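Local atomic coordinates of arginase (Glaciozyma antarctica, PDB entry 5YNL), a protein that probably catalyses the hydrolysis of L-arginine to L-ornithine and urea, as a cold-adapted arginase of a psychrophilic yeast. Residues Arg137-Ala140 and His141-Gly145; Leu86-Asp89 and Ile90-Gly94. All blocks are in the same frame, centred on the assembly; numbering follows the deposited sequence.

Contacts 1 and 2 are the C-terminal ends of two different helices that pack against one parallel beta-sheet, the eight-stranded core of the alpha/beta arginase fold. Contact 2 closes helix 86-92 and contact 1 closes helix 124-142; each helix end leads within a few residues into a strand, 96-99 after contact 2 and 147-152 after contact 1. Their centres lie 19 Å apart and their nearest atoms about 11 Å, so they do not touch. What they share is strand 57-63: Val61 meets Val138 and His141 of contact 1, while Ala58 and Ile60 meet Ile90 of contact 2. Both are structural packing at helix ends beside that strand.

Contact 1. Residues Arg137-Ala140 and His141-Gly145; sequences RVYA and HASKG
Ser143 tucks its CB over one face of the Tyr139 ring, 3.6 Å from the centroid and 24° off the ring normal, a CH-pi contact one helical turn along. Ser143 CB sits toward the rim, its nearest ring atom being Tyr139 CZ at 3.3 Å. Tyr139 holds its CG anti to the backbone N (chi1 178°), which lays the ring along the helix toward Ser143; Lys167 adds a cation-pi contact to the same ring. With an alanine here, the CB of Ser143 would probably lose its aromatic cover and Lys167 its pi partner.

Among the hydrogen bonds, Ala142 N reaches Val138 O in 2.7 Å, in the carbonyl plane. His141 N gives a nearly straight bond to Arg137 O. Ser143 OG lies 3.0 Å from both Tyr139 O and Ala140 O.

At its edge, the His141 ring brings CD2 to 2.9 Å from Arg137 O, while ND1 is hydrogen-bonded to Gln146. Lys144 lays its CD against Ala140 O at 3.1 Å.

Ala140 O, unlike the three carbonyls before it, accepts no helical N-H from 141-145; Ser143 OG and the Lys144 chain lie beside it as the helix gives out, and the single hydroxyl proton may serve either it or Tyr139 O.

Contact 2. Residues Leu86-Asp89 and Ile90-Gly94; sequences LLND and IENLG
Ile90 reaches back one turn to Leu86, and its side chain runs beside that residue's carbonyl before meeting the leucine. Ile90 CB lies 3.6 Å from both Leu86 O and Leu87 O. With CG1 anti to its own carbonyl carbon (chi1 -71°), the longer branch heads back along the helix, Ile90 CG1 coming to 3.3 Å from Leu86 O. At the tip, Ile90 CD1 meets Leu86 CG at 4.1 Å, an apolar contact in which the two side chains cross at a slant. The buried pair turns to the rest of the fold: Val353 of helix 345-356 touches both, and Ile60 and Val97 from two strands pack on Ile90.

The same two residues are also joined by the helical bond Ile90 N to Leu86 O (3.0 Å), followed by Glu91 N to Leu87 O and Asn92 N to Asn88 O. Leu93 N makes a weak bond to Asp89 O. Gly94, at positive phi, is the C-prime residue of a Schellman motif, with Gly94 N bonded to Glu91 O and Trp95 N to Ile90 O.

Asp89 OD2 makes salt bridges to Arg350 and Arg354. Apolar contacts and these outside salt bridges therefore tie this short helix to helix 345-356, while the glycine turns the chain toward strand 96-99.

Contact 1. Residues Arg137-Ala140 and His141-Gly145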
loop_
_atom_site.group_PDB
_atom_site.type_symbol
_atom_site.label_atom_id
_atom_site.label_comp_id
_atom_site.label_asym_id
_atom_site.label_seq_id
_atom_site.Cartn_x
_atom_site.Cartn_y
_atom_site.Cartn_z
ATOM N N ARG A 137 7.823 -4.841 12.133
ATOM C CA ARG A 137 8.932 -5.050 11.196
ATOM C C ARG A 137 9.042 -3.870 10.242
ATOM O O ARG A 137 10.142 -3.431 9.889
ATOM C CB ARG A 137 8.751 -6.357 10.414
ATOM C CG ARG A 137 8.642 -7.597 11.289
ATOM C CD ARG A 137 7.868 -8.715 10.584
ATOM N NE ARG A 137 8.562 -9.251 9.413
ATOM C CZ ARG A 137 8.022 -10.111 8.548
ATOM N NH1 ARG A 137 8.724 -10.548 7.505
ATOM N NH2 ARG A 137 6.777 -10.531 8.723
ATOM N N VAL A 138 7.884 -3.352 9.843
ATOM C CA VAL A 138 7.806 -2.194 8.968
ATOM C C VAL A 138 8.403 -0.968 9.655
ATOM O O VAL A 138 9.184 -0.233 9.047
ATOM C CB VAL A 138 6.353 -1.946 8.523
ATOM C CG1 VAL A 138 6.197 -0.564 7.932
ATOM C CG2 VAL A 138 5.923 -3.024 7.530
ATOM N N TYR A 139 8.073 -0.769 10.931
ATOM C CA TYR A 139 8.642 0.362 11.667
ATOM C C TYR A 139 10.157 0.242 11.790
ATOM O O TYR A 139 10.874 1.232 11.611
ATOM C CB TYR A 139 8.029 0.544 13.061
ATOM C CG TYR A 139 8.690 1.689 13.785
ATOM C CD1 TYR A 139 8.425 3.006 13.430
ATOM C CD2 TYR A 139 9.611 1.459 14.795
ATOM C CE1 TYR A 139 9.045 4.064 14.076
ATOM C CE2 TYR A 139 10.240 2.511 15.448
ATOM C CZ TYR A 139 9.952 3.807 15.084
ATOM O OH TYR A 139 10.572 4.845 15.728
ATOM N N ALA A 140 10.628 -0.970 12.096
ATOM C CA ALA A 140 12.059 -1.259 12.192
ATOM C C ALA A 140 12.791 -0.728 10.968
ATOM O O ALA A 140 13.725 0.056 11.080
ATOM C CB ALA A 140 12.284 -2.756 12.333
ATOM N N HIS A 141 12.351 -1.158 9.793
ATOM C CA HIS A 141 12.850 -0.604 8.541
ATOM C C HIS A 141 12.561 0.900 8.422
ATOM O O HIS A 141 13.452 1.674 8.081
ATOM C CB HIS A 141 12.279 -1.380 7.350
ATOM C CG HIS A 141 12.720 -2.810 7.303
ATOM N ND1 HIS A 141 13.879 -3.209 6.677
ATOM C CD2 HIS A 141 12.165 -3.931 7.822
ATOM C CE1 HIS A 141 14.014 -4.522 6.798
ATOM N NE2 HIS A 141 12.990 -4.981 7.489
ATOM N N ALA A 142 11.322 1.306 8.700
ATOM C CA ALA A 142 10.941 2.722 8.662
ATOM C C ALA A 142 11.824 3.613 9.555
ATOM O O ALA A 142 12.329 4.652 9.122
ATOM C CB ALA A 142 9.477 2.888 9.044
ATOM N N SER A 143 12.014 3.209 10.804
ATOM C CA SER A 143 12.805 4.007 11.747
ATOM C C SER A 143 14.299 4.076 11.409
ATOM O O SER A 143 15.107 4.442 12.259
ATOM C CB SER A 143 12.649 3.442 13.153
ATOM O OG SER A 143 13.236 2.157 13.222
ATOM N N LYS A 144 14.668 3.737 10.180
ATOM C CA LYS A 144 16.073 3.680 9.794
ATOM C C LYS A 144 16.367 4.391 8.472
ATOM O O LYS A 144 17.498 4.361 7.989
ATOM C CB LYS A 144 16.531 2.221 9.715
ATOM C CG LYS A 144 16.616 1.542 11.062
ATOM C CD LYS A 144 16.807 0.033 10.933
ATOM C CE LYS A 144 18.137 -0.324 10.310
ATOM N NZ LYS A 144 18.659 -1.628 10.833
ATOM N N GLY A 145 15.353 5.021 7.889
ATOM C CA GLY A 145 15.520 5.692 6.608
ATOM C C GLY A 145 15.341 4.757 5.421
ATOM O O GLY A 145 15.588 5.112 4.261
#

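Contact 2. Residues Leu86-Asp89 and Ile90-Gly94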
loop_
_atom_site.group_PDB
_atom_site.type_symbol
_atom_site.label_atom_id
_atom_site.label_comp_id
_atom_site.label_asym_id
_atom_site.label_seq_id
_atom_site.Cartn_x
_atom_site.Cartn_y
_atom_site.Cartn_z
ATOM N N LEU A 86 13.663 -10.406 -7.617
ATOM C CA LEU A 86 13.330 -9.068 -7.149
ATOM C C LEU A 86 14.492 -8.415 -6.385
ATOM O O LEU A 86 14.770 -7.212 -6.553
ATOM C CB LEU A 86 12.106 -9.103 -6.248
ATOM C CG LEU A 86 11.820 -7.717 -5.674
ATOM C CD1 LEU A 86 11.341 -6.833 -6.811
ATOM C CD2 LEU A 86 10.826 -7.760 -4.514
ATOM N N LEU A 87 15.159 -9.211 -5.547
ATOM C CA LEU A 87 16.243 -8.713 -4.718
ATOM C C LEU A 87 17.369 -8.168 -5.593
ATOM O O LEU A 87 17.873 -7.064 -5.358
ATOM C CB LEU A 87 16.758 -9.808 -3.771
ATOM C CG LEU A 87 16.183 -9.849 -2.354
ATOM C CD1 LEU A 87 14.668 -9.859 -2.374
ATOM C CD2 LEU A 87 16.686 -11.063 -1.633
ATOM N N ASN A 88 17.741 -8.943 -6.609
ATOM C CA ASN A 88 18.773 -8.545 -7.560
ATOM C C ASN A 88 18.349 -7.312 -8.401
ATOM O O ASN A 88 19.155 -6.403 -8.643
ATOM C CB ASN A 88 19.137 -9.745 -8.441
ATOM C CG ASN A 88 20.423 -9.544 -9.209
ATOM O OD1 ASN A 88 21.522 -9.671 -8.661
ATOM N ND2 ASN A 88 20.297 -9.251 -10.496
ATOM N N ASP A 89 17.085 -7.272 -8.826
ATOM C CA ASP A 89 16.556 -6.103 -9.534
ATOM C C ASP A 89 16.748 -4.827 -8.731
ATOM O O ASP A 89 17.185 -3.804 -9.260
ATOM C CB ASP A 89 15.060 -6.274 -9.838
ATOM C CG ASP A 89 14.797 -7.264 -10.953
ATOM O OD1 ASP A 89 15.752 -7.625 -11.666
ATOM O OD2 ASP A 89 13.628 -7.661 -11.122
ATOM N N ILE A 90 16.421 -4.909 -7.448
ATOM C CA ILE A 90 16.469 -3.758 -6.559
ATOM C C ILE A 90 17.915 -3.287 -6.391
ATOM O O ILE A 90 18.210 -2.086 -6.459
ATOM C CB ILE A 90 15.820 -4.097 -5.185
ATOM C CG1 ILE A 90 14.297 -4.226 -5.320
ATOM C CG2 ILE A 90 16.128 -3.050 -4.145
ATOM C CD1 ILE A 90 13.570 -4.450 -3.991
ATOM N N GLU A 91 18.815 -4.239 -6.190
ATOM C CA GLU A 91 20.231 -3.942 -6.067
ATOM C C GLU A 91 20.832 -3.347 -7.360
ATOM O O GLU A 91 21.624 -2.407 -7.301
ATOM C CB GLU A 91 20.993 -5.193 -5.550
ATOM C CG GLU A 91 21.010 -5.275 -4.002
ATOM C CD GLU A 91 21.416 -6.639 -3.429
ATOM O OE1 GLU A 91 21.323 -7.660 -4.151
ATOM O OE2 GLU A 91 21.817 -6.694 -2.240
ATOM N N ASN A 92 20.433 -3.869 -8.519
ATOM C CA ASN A 92 20.871 -3.317 -9.805
ATOM C C ASN A 92 20.488 -1.848 -9.994
ATOM O O ASN A 92 21.070 -1.154 -10.824
ATOM C CB ASN A 92 20.298 -4.125 -10.978
ATOM C CG ASN A 92 20.796 -5.560 -11.014
ATOM O OD1 ASN A 92 21.953 -5.847 -10.694
ATOM N ND2 ASN A 92 19.919 -6.474 -11.423
ATOM N N LEU A 93 19.498 -1.385 -9.237
ATOM C CA LEU A 93 19.014 -0.017 -9.347
ATOM C C LEU A 93 19.736 0.896 -8.359
ATOM O O LEU A 93 19.328 2.053 -8.158
ATOM C CB LEU A 93 17.502 0.053 -9.095
ATOM C CG LEU A 93 16.595 -0.607 -10.138
ATOM C CD1 LEU A 93 15.121 -0.583 -9.723
ATOM C CD2 LEU A 93 16.766 0.069 -11.489
ATOM N N GLY A 94 20.791 0.372 -7.734
ATOM C CA GLY A 94 21.574 1.145 -6.787
ATOM C C GLY A 94 21.089 1.068 -5.349
ATOM O O GLY A 94 21.645 1.724 -4.475
#